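Local coordinates for protein PfVFT1 (Plasmodium falciparum, PDB 5JKQ) that probably binds a small solute between the two lobes of a Venus flytrap architecture, in the manner of solute-binding proteins, at residues D133-A138 with N149-N154; L69-K74 with D143-D148. The protein carries 3 engineered substitutions. All blocks are in the same frame, centred on the assembly; numbering follows the deposited sequence.

Contacts 1 and 2 follow one run of chain, from helix 135-140 through strand 146-147 into the loop beyond it, and pass from buried core to partly open surface. Contact 1, D133-A138 with N149-N154, is the more buried, joining the start of that helix to the loop beyond the strand through valine and phenylalanine side chains. Contact 2, L69-K74 with D143-D148, lies farther from the centre of the chain: helix 68-75 covers a histidine, and an exposed glutamate lies nearby. The two meet where Val135 CG1 packs on Ile144 CD1 at 3.5 Å. Across its two segments contact 1 is purely apolar, while contact 2 sets an isoleucine on a polar ring.

Contact 1 of 2, residues D133-A138 with N149-N154; sequences DNVFVA and NYFLSN. With SO4 (sulfate ion), chain E.
Phe151 reaches from the loop 149-154 to the first turn of helix 135-140, where Val135 and Phe136 receive its ring. The far end of the ring makes the closer approach, with Phe151 CZ 3.7 Å from Val135 CG2. Nearer its root, Phe151 CD1 lies 4.1 Å from Phe136 CZ. The two phenyl planes are inclined at 57° with their centroids 5.5 Å apart, an oblique pairing that is neither a stack nor a T. With CG1 anti to the backbone N (chi1 -176°), Val135 leaves CG2 to meet Phe151 and turns CG1 to Thr147.

Around these groups lies a second shell. Tyr150 brings CE1 over the centre of one face of Phe151, 3.7 Å above its plane, and Phe136 also pairs edge-to-face with Tyr279. Asn134 shapes the start of the helix as its N-cap: its OD1 accepts Val137 N at 2.9 Å from above the carbonyl plane, while ND2 hydrogen-bonds to Val158 O. Ahead of the cap, a sulfate probably left by the crystallisation liquor takes Asp133 N on O3 at 2.7 Å and Asn134 N on O1 at 3.0 Å.

With no hydrogen bond crossing between the segments, cohesion rests on dispersion and exclusion of water; the capping bond that starts the helix is made beside the hydrophobic patch, between residues of one segment.

Contact 2 of 2, residues L69-K74 with D143-D148; sequences LSEIIK and DIHMTD
The imidazole of His145 carries Ile72 on one face: Ile72 CG1 stands 3.9 Å from the ring centroid and 28° off the normal, a CH-pi contact. Rather than covering the ring evenly, the isoleucine leans over its ND1-CE1 side, with CG1 3.6 Å from His145 ND1, and its terminal CD1 follows to 3.9 Å from the same His145 ND1. At the other nitrogen, Glu71 OE1 approaches obliquely and stops 4.2 Å from His145 NE2, too far apart for direct contact.

Torsions account for this meeting. Ile72 has CG1 beside its backbone N and anti to the carbonyl carbon (chi1 -68°), which extends the longer branch over the imidazole, and the isoleucine and the histidine run antiparallel past one another. The polar rim of the ring has a separate hold: the backbone N of Lys79, in the adjacent strand 77-83, hydrogen-bonds to ND1. That bond limits how the ring can turn beneath the isoleucine. The nearby carboxylate of exposed Glu71 may make protonation of the histidine somewhat easier, although the donated bond at ND1 would tend to oppose it.

Helix 68-75 thus lies against the beginning of strand 146-147, an outer strand of a three-stranded parallel sheet whose middle strand, 77-83, follows that helix directly. Ile72 also touches Leu16 of helix 14-29 and Trp111 of helix 102-118, so the isoleucine is shared between the histidine and two further helices. Along the strand, Met146, present as selenomethionine, packs against helix 102-118, whereas Thr147 touches helix 135-140; the two helices flank the sheet.

Contact 1 of 2, residues D133-A138 with N149-N154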
ATOM      1  N   ASP A 133       3.439  -9.359  15.049  1.00 41.77           N
ATOM      2  CA  ASP A 133       2.603 -10.247  14.248  1.00 34.32           C
ATOM      3  C   ASP A 133       1.339  -9.505  13.824  1.00 36.32           C
ATOM      4  O   ASP A 133       0.952  -9.539  12.656  1.00 42.13           O
ATOM      5  CB  ASP A 133       2.248 -11.517  15.027  1.00 42.31           C
ATOM      6  CG  ASP A 133       3.412 -12.489  15.127  1.00 43.33           C
ATOM      7  OD1 ASP A 133       4.147 -12.648  14.129  1.00 45.50           O
ATOM      8  OD2 ASP A 133       3.592 -13.095  16.204  1.00 43.02           O
ATOM      9  N   ASN A 134       0.705  -8.839  14.786  1.00 32.39           N
ATOM     10  CA  ASN A 134      -0.417  -7.944  14.512  1.00 36.59           C
ATOM     11  C   ASN A 134      -0.001  -6.506  14.808  1.00 39.90           C
ATOM     12  O   ASN A 134       0.054  -6.088  15.966  1.00 36.35           O
ATOM     13  CB  ASN A 134      -1.643  -8.336  15.344  1.00 33.09           C
ATOM     14  CG  ASN A 134      -2.898  -7.566  14.950  1.00 33.73           C
ATOM     15  OD1 ASN A 134      -2.849  -6.371  14.660  1.00 29.63           O
ATOM     16  ND2 ASN A 134      -4.033  -8.256  14.942  1.00 40.45           N
ATOM     17  N   VAL A 135       0.292  -5.753  13.753  1.00 26.42           N
ATOM     18  CA  VAL A 135       0.775  -4.386  13.900  1.00 29.63           C
ATOM     19  C   VAL A 135      -0.359  -3.457  14.322  1.00 32.51           C
ATOM     20  O   VAL A 135      -0.132  -2.477  15.032  1.00 32.74           O
ATOM     21  CB  VAL A 135       1.408  -3.868  12.588  1.00 33.62           C
ATOM     22  CG1 VAL A 135       2.006  -2.481  12.782  1.00 29.88           C
ATOM     23  CG2 VAL A 135       2.479  -4.831  12.101  1.00 32.22           C
ATOM     24  N   PHE A 136      -1.579  -3.771  13.896  1.00 26.08           N
ATOM     25  CA  PHE A 136      -2.727  -2.921  14.192  1.00 29.56           C
ATOM     26  C   PHE A 136      -3.087  -2.945  15.679  1.00 31.94           C
ATOM     27  O   PHE A 136      -3.666  -1.990  16.198  1.00 28.95           O
ATOM     28  CB  PHE A 136      -3.933  -3.345  13.349  1.00 31.68           C
ATOM     29  CG  PHE A 136      -3.723  -3.180  11.868  1.00 34.28           C
ATOM     30  CD1 PHE A 136      -3.467  -1.930  11.327  1.00 27.30           C
ATOM     31  CD2 PHE A 136      -3.786  -4.272  11.019  1.00 34.79           C
ATOM     32  CE1 PHE A 136      -3.272  -1.774   9.968  1.00 27.64           C
ATOM     33  CE2 PHE A 136      -3.595  -4.120   9.657  1.00 28.99           C
ATOM     34  CZ  PHE A 136      -3.337  -2.870   9.132  1.00 29.39           C
ATOM     35  N   VAL A 137      -2.744  -4.035  16.360  1.00 29.10           N
ATOM     36  CA  VAL A 137      -2.942  -4.130  17.803  1.00 35.38           C
ATOM     37  C   VAL A 137      -1.939  -3.222  18.507  1.00 33.11           C
ATOM     38  O   VAL A 137      -2.300  -2.459  19.404  1.00 27.88           O
ATOM     39  CB  VAL A 137      -2.796  -5.592  18.301  1.00 36.31           C
ATOM     40  CG1 VAL A 137      -2.358  -5.657  19.768  1.00 30.30           C
ATOM     41  CG2 VAL A 137      -4.102  -6.343  18.107  1.00 34.25           C
ATOM     42  N   ALA A 138      -0.681  -3.308  18.086  1.00 23.53           N
ATOM     43  CA  ALA A 138       0.378  -2.482  18.650  1.00 26.85           C
ATOM     44  C   ALA A 138       0.073  -1.005  18.434  1.00 30.65           C
ATOM     45  O   ALA A 138       0.371  -0.166  19.286  1.00 27.57           O
ATOM     46  CB  ALA A 138       1.717  -2.844  18.032  1.00 22.48           C
ATOM     47  N   ASN A 149       4.434   1.981   5.424  1.00 18.39           N
ATOM     48  CA  ASN A 149       3.590   2.458   4.330  1.00 13.03           C
ATOM     49  C   ASN A 149       3.094   1.350   3.402  1.00 13.66           C
ATOM     50  O   ASN A 149       2.178   1.575   2.612  1.00 13.82           O
ATOM     51  CB  ASN A 149       4.341   3.497   3.490  1.00 16.86           C
ATOM     52  CG  ASN A 149       4.776   4.703   4.298  1.00 19.23           C
ATOM     53  OD1 ASN A 149       3.951   5.508   4.726  1.00 19.53           O
ATOM     54  ND2 ASN A 149       6.083   4.843   4.495  1.00 18.41           N
ATOM     55  N   TYR A 150       3.687   0.161   3.484  1.00 16.69           N
ATOM     56  CA  TYR A 150       3.409  -0.880   2.495  1.00 18.21           C
ATOM     57  C   TYR A 150       2.044  -1.528   2.688  1.00 16.77           C
ATOM     58  O   TYR A 150       1.536  -2.181   1.779  1.00 14.41           O
ATOM     59  CB  TYR A 150       4.506  -1.959   2.505  1.00 21.87           C
ATOM     60  CG  TYR A 150       4.638  -2.789   3.771  1.00 20.96           C
ATOM     61  CD1 TYR A 150       3.645  -3.683   4.157  1.00 24.01           C
ATOM     62  CD2 TYR A 150       5.786  -2.713   4.550  1.00 19.94           C
ATOM     63  CE1 TYR A 150       3.777  -4.448   5.300  1.00 19.59           C
ATOM     64  CE2 TYR A 150       5.927  -3.478   5.692  1.00 23.89           C
ATOM     65  CZ  TYR A 150       4.921  -4.343   6.062  1.00 26.32           C
ATOM     66  OH  TYR A 150       5.057  -5.106   7.198  1.00 30.37           O
ATOM     67  N   PHE A 151       1.451  -1.343   3.863  1.00 19.83           N
ATOM     68  CA  PHE A 151       0.176  -1.978   4.180  1.00 17.29           C
ATOM     69  C   PHE A 151      -0.905  -1.603   3.177  1.00 23.30           C
ATOM     70  O   PHE A 151      -0.974  -0.463   2.721  1.00 29.80           O
ATOM     71  CB  PHE A 151      -0.268  -1.605   5.593  1.00 14.50           C
ATOM     72  CG  PHE A 151       0.500  -2.313   6.666  1.00 22.99           C
ATOM     73  CD1 PHE A 151       0.108  -3.568   7.099  1.00 18.45           C
ATOM     74  CD2 PHE A 151       1.623  -1.735   7.229  1.00 17.81           C
ATOM     75  CE1 PHE A 151       0.819  -4.227   8.080  1.00 23.13           C
ATOM     76  CE2 PHE A 151       2.337  -2.390   8.209  1.00 20.52           C
ATOM     77  CZ  PHE A 151       1.934  -3.638   8.635  1.00 22.79           C
ATOM     78  N   LEU A 152      -1.737  -2.579   2.830  1.00 18.74           N
ATOM     79  CA  LEU A 152      -2.805  -2.369   1.861  1.00 24.04           C
ATOM     80  C   LEU A 152      -3.816  -1.346   2.361  1.00 28.87           C
ATOM     81  O   LEU A 152      -4.070  -1.240   3.562  1.00 33.77           O
ATOM     82  CB  LEU A 152      -3.514  -3.690   1.552  1.00 21.47           C
ATOM     83  CG  LEU A 152      -2.641  -4.820   1.000  1.00 22.05           C
ATOM     84  CD1 LEU A 152      -3.486  -6.058   0.756  1.00 24.92           C
ATOM     85  CD2 LEU A 152      -1.930  -4.399  -0.278  1.00 26.91           C
ATOM     86  N   SER A 153      -4.394  -0.601   1.427  1.00 35.62           N
ATOM     87  CA  SER A 153      -5.414   0.387   1.748  1.00 29.45           C
ATOM     88  C   SER A 153      -6.738  -0.284   2.111  1.00 27.16           C
ATOM     89  O   SER A 153      -7.650   0.366   2.619  1.00 35.20           O
ATOM     90  CB  SER A 153      -5.613   1.341   0.568  1.00 33.02           C
ATOM     91  OG  SER A 153      -4.414   2.037   0.272  1.00 23.71           O
ATOM     92  N   ASN A 154      -6.827  -1.586   1.849  1.00 36.71           N
ATOM     93  CA  ASN A 154      -8.043  -2.355   2.098  1.00 35.24           C
ATOM     94  C   ASN A 154      -7.851  -3.357   3.239  1.00 38.55           C
ATOM     95  O   ASN A 154      -8.574  -4.350   3.336  1.00 42.61           O
ATOM     96  CB  ASN A 154      -8.464  -3.080   0.814  1.00 29.23           C
ATOM     97  CG  ASN A 154      -9.905  -3.559   0.849  1.00 43.40           C
ATOM     98  OD1 ASN A 154     -10.723  -3.059   1.622  1.00 48.60           O
ATOM     99  ND2 ASN A 154     -10.223  -4.531   0.001  1.00 46.40           N
TER
HETATM  100  S   SO4 E 401       2.692  -9.579  18.426  1.00 52.89           S
HETATM  101  O1  SO4 E 401       1.752  -8.857  17.570  1.00 35.69           O
HETATM  102  O2  SO4 E 401       3.064  -8.744  19.564  1.00 47.70           O
HETATM  103  O3  SO4 E 401       3.895  -9.917  17.670  1.00 41.36           O
HETATM  104  O4  SO4 E 401       2.057 -10.803  18.904  1.00 46.22           O

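Contact 2 of 2, residues L69-K74 with D143-D148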
ATOM      1  N   LEU A  69       2.773  14.130  17.499  1.00 19.64           N
ATOM      2  CA  LEU A  69       3.929  14.721  16.837  1.00 17.82           C
ATOM      3  C   LEU A  69       4.832  15.421  17.847  1.00 19.68           C
ATOM      4  O   LEU A  69       6.055  15.374  17.726  1.00 23.38           O
ATOM      5  CB  LEU A  69       3.499  15.709  15.749  1.00 14.89           C
ATOM      6  CG  LEU A  69       4.643  16.186  14.846  1.00  9.88           C
ATOM      7  CD1 LEU A  69       5.167  15.048  13.982  1.00 16.52           C
ATOM      8  CD2 LEU A  69       4.208  17.352  13.977  1.00 25.38           C
ATOM      9  N   SER A  70       4.233  16.060  18.847  1.00 25.39           N
ATOM     10  CA  SER A  70       5.004  16.733  19.886  1.00 24.57           C
ATOM     11  C   SER A  70       5.860  15.745  20.676  1.00 23.92           C
ATOM     12  O   SER A  70       6.954  16.087  21.125  1.00 29.73           O
ATOM     13  CB  SER A  70       4.076  17.496  20.830  1.00 24.90           C
ATOM     14  OG  SER A  70       3.601  18.683  20.220  1.00 22.07           O
ATOM     15  N   GLU A  71       5.363  14.523  20.843  1.00 22.61           N
ATOM     16  CA  GLU A  71       6.135  13.478  21.506  1.00 23.90           C
ATOM     17  C   GLU A  71       7.326  13.083  20.637  1.00 22.96           C
ATOM     18  O   GLU A  71       8.451  12.956  21.122  1.00 17.42           O
ATOM     19  CB  GLU A  71       5.264  12.253  21.793  1.00 25.22           C
ATOM     20  CG  GLU A  71       4.059  12.538  22.680  1.00 30.70           C
ATOM     21  CD  GLU A  71       3.208  11.305  22.921  1.00 36.42           C
ATOM     22  OE1 GLU A  71       3.623  10.200  22.510  1.00 37.78           O
ATOM     23  OE2 GLU A  71       2.122  11.441  23.522  1.00 38.13           O
ATOM     24  N   ILE A  72       7.062  12.895  19.348  1.00 20.56           N
ATOM     25  CA  ILE A  72       8.100  12.550  18.383  1.00 22.09           C
ATOM     26  C   ILE A  72       9.178  13.630  18.356  1.00 17.25           C
ATOM     27  O   ILE A  72      10.370  13.327  18.310  1.00 16.12           O
ATOM     28  CB  ILE A  72       7.499  12.363  16.969  1.00 20.03           C
ATOM     29  CG1 ILE A  72       6.604  11.124  16.945  1.00 18.23           C
ATOM     30  CG2 ILE A  72       8.592  12.216  15.904  1.00 17.24           C
ATOM     31  CD1 ILE A  72       5.612  11.110  15.803  1.00 24.49           C
ATOM     32  N   ILE A  73       8.748  14.887  18.398  1.00 14.05           N
ATOM     33  CA  ILE A  73       9.662  16.024  18.324  1.00 18.47           C
ATOM     34  C   ILE A  73      10.582  16.087  19.542  1.00 16.88           C
ATOM     35  O   ILE A  73      11.786  16.307  19.405  1.00 18.35           O
ATOM     36  CB  ILE A  73       8.883  17.355  18.193  1.00 17.85           C
ATOM     37  CG1 ILE A  73       8.231  17.437  16.814  1.00 15.21           C
ATOM     38  CG2 ILE A  73       9.803  18.568  18.377  1.00 21.27           C
ATOM     39  CD1 ILE A  73       7.192  18.532  16.681  1.00 19.52           C
ATOM     40  N   LYS A  74      10.017  15.894  20.730  1.00 20.25           N
ATOM     41  CA  LYS A  74      10.788  16.002  21.964  1.00 22.99           C
ATOM     42  C   LYS A  74      11.839  14.901  22.079  1.00 18.10           C
ATOM     43  O   LYS A  74      12.945  15.139  22.564  1.00 17.64           O
ATOM     44  CB  LYS A  74       9.855  15.971  23.173  1.00 24.59           C
ATOM     45  CG  LYS A  74       9.132  17.289  23.411  1.00 32.13           C
ATOM     46  CD  LYS A  74       7.985  17.139  24.399  1.00 26.06           C
ATOM     47  CE  LYS A  74       7.358  18.487  24.724  1.00 37.54           C
ATOM     48  NZ  LYS A  74       5.942  18.363  25.173  1.00 36.25           N
ATOM     49  N   ASP A 143       2.010   1.288  21.115  1.00 22.15           N
ATOM     50  CA  ASP A 143       3.382   0.787  21.092  1.00 23.32           C
ATOM     51  C   ASP A 143       4.149   1.436  19.943  1.00 25.52           C
ATOM     52  O   ASP A 143       5.378   1.496  19.956  1.00 24.53           O
ATOM     53  CB  ASP A 143       3.407  -0.735  20.948  1.00 32.56           C
ATOM     54  CG  ASP A 143       2.829  -1.446  22.156  1.00 36.26           C
ATOM     55  OD1 ASP A 143       3.117  -1.019  23.294  1.00 31.48           O
ATOM     56  OD2 ASP A 143       2.083  -2.431  21.967  1.00 40.32           O
ATOM     57  N   ILE A 144       3.405   1.925  18.954  1.00 27.87           N
ATOM     58  CA  ILE A 144       3.982   2.572  17.784  1.00 28.83           C
ATOM     59  C   ILE A 144       3.180   3.816  17.424  1.00 22.10           C
ATOM     60  O   ILE A 144       2.001   3.924  17.762  1.00 21.70           O
ATOM     61  CB  ILE A 144       4.021   1.616  16.571  1.00 21.59           C
ATOM     62  CG1 ILE A 144       2.647   0.961  16.378  1.00 28.59           C
ATOM     63  CG2 ILE A 144       5.106   0.567  16.768  1.00 18.92           C
ATOM     64  CD1 ILE A 144       2.533   0.070  15.155  1.00 25.39           C
ATOM     65  N   HIS A 145       3.829   4.759  16.748  1.00 16.52           N
ATOM     66  CA  HIS A 145       3.153   5.948  16.247  1.00 22.01           C
ATOM     67  C   HIS A 145       2.540   5.674  14.875  1.00 22.12           C
ATOM     68  O   HIS A 145       1.569   6.321  14.477  1.00 21.31           O
ATOM     69  CB  HIS A 145       4.130   7.122  16.156  1.00 21.88           C
ATOM     70  CG  HIS A 145       4.831   7.429  17.442  1.00 21.97           C
ATOM     71  ND1 HIS A 145       6.192   7.630  17.518  1.00 23.77           N
ATOM     72  CD2 HIS A 145       4.357   7.579  18.703  1.00 18.86           C
ATOM     73  CE1 HIS A 145       6.529   7.885  18.769  1.00 19.44           C
ATOM     74  NE2 HIS A 145       5.433   7.861  19.509  1.00 23.44           N
HETATM   75  N   MSE A 146       3.107   4.697  14.171  1.00 21.07           N
HETATM   76  CA  MSE A 146       2.789   4.451  12.769  1.00 23.18           C
HETATM   77  C   MSE A 146       2.972   3.009  12.347  1.00 20.58           C
HETATM   78  O   MSE A 146       3.816   2.298  12.890  1.00 26.92           O
HETATM   79  CB  MSE A 146       3.688   5.287  11.870  1.00 25.88           C
HETATM   80  CG  MSE A 146       3.249   6.685  11.616  1.00 27.07           C
HETATM   81 SE   MSE A 146       4.547   7.479  10.411  1.00 27.55          SE
HETATM   82  CE  MSE A 146       3.744   6.937   8.722  1.00 15.39           C
ATOM     83  N   THR A 147       2.212   2.604  11.337  1.00 21.44           N
ATOM     84  CA  THR A 147       2.524   1.396  10.590  1.00 17.75           C
ATOM     85  C   THR A 147       3.442   1.785   9.440  1.00 18.16           C
ATOM     86  O   THR A 147       3.556   2.964   9.100  1.00 18.04           O
ATOM     87  CB  THR A 147       1.265   0.709  10.031  1.00 19.30           C
ATOM     88  OG1 THR A 147       0.693   1.522   8.999  1.00 21.78           O
ATOM     89  CG2 THR A 147       0.240   0.473  11.132  1.00 22.42           C
ATOM     90  N   ASP A 148       4.100   0.798   8.844  1.00 18.11           N
ATOM     91  CA  ASP A 148       4.865   1.022   7.627  1.00 18.81           C
ATOM     92  C   ASP A 148       3.901   1.440   6.516  1.00 19.30           C
ATOM     93  O   ASP A 148       2.690   1.277   6.648  1.00 16.15           O
ATOM     94  CB  ASP A 148       5.639  -0.240   7.238  1.00 20.51           C
ATOM     95  CG  ASP A 148       6.726   0.032   6.218  1.00 25.60           C
ATOM     96  OD1 ASP A 148       6.390   0.320   5.051  1.00 22.48           O
ATOM     97  OD2 ASP A 148       7.919  -0.057   6.583  1.00 15.46           O
TER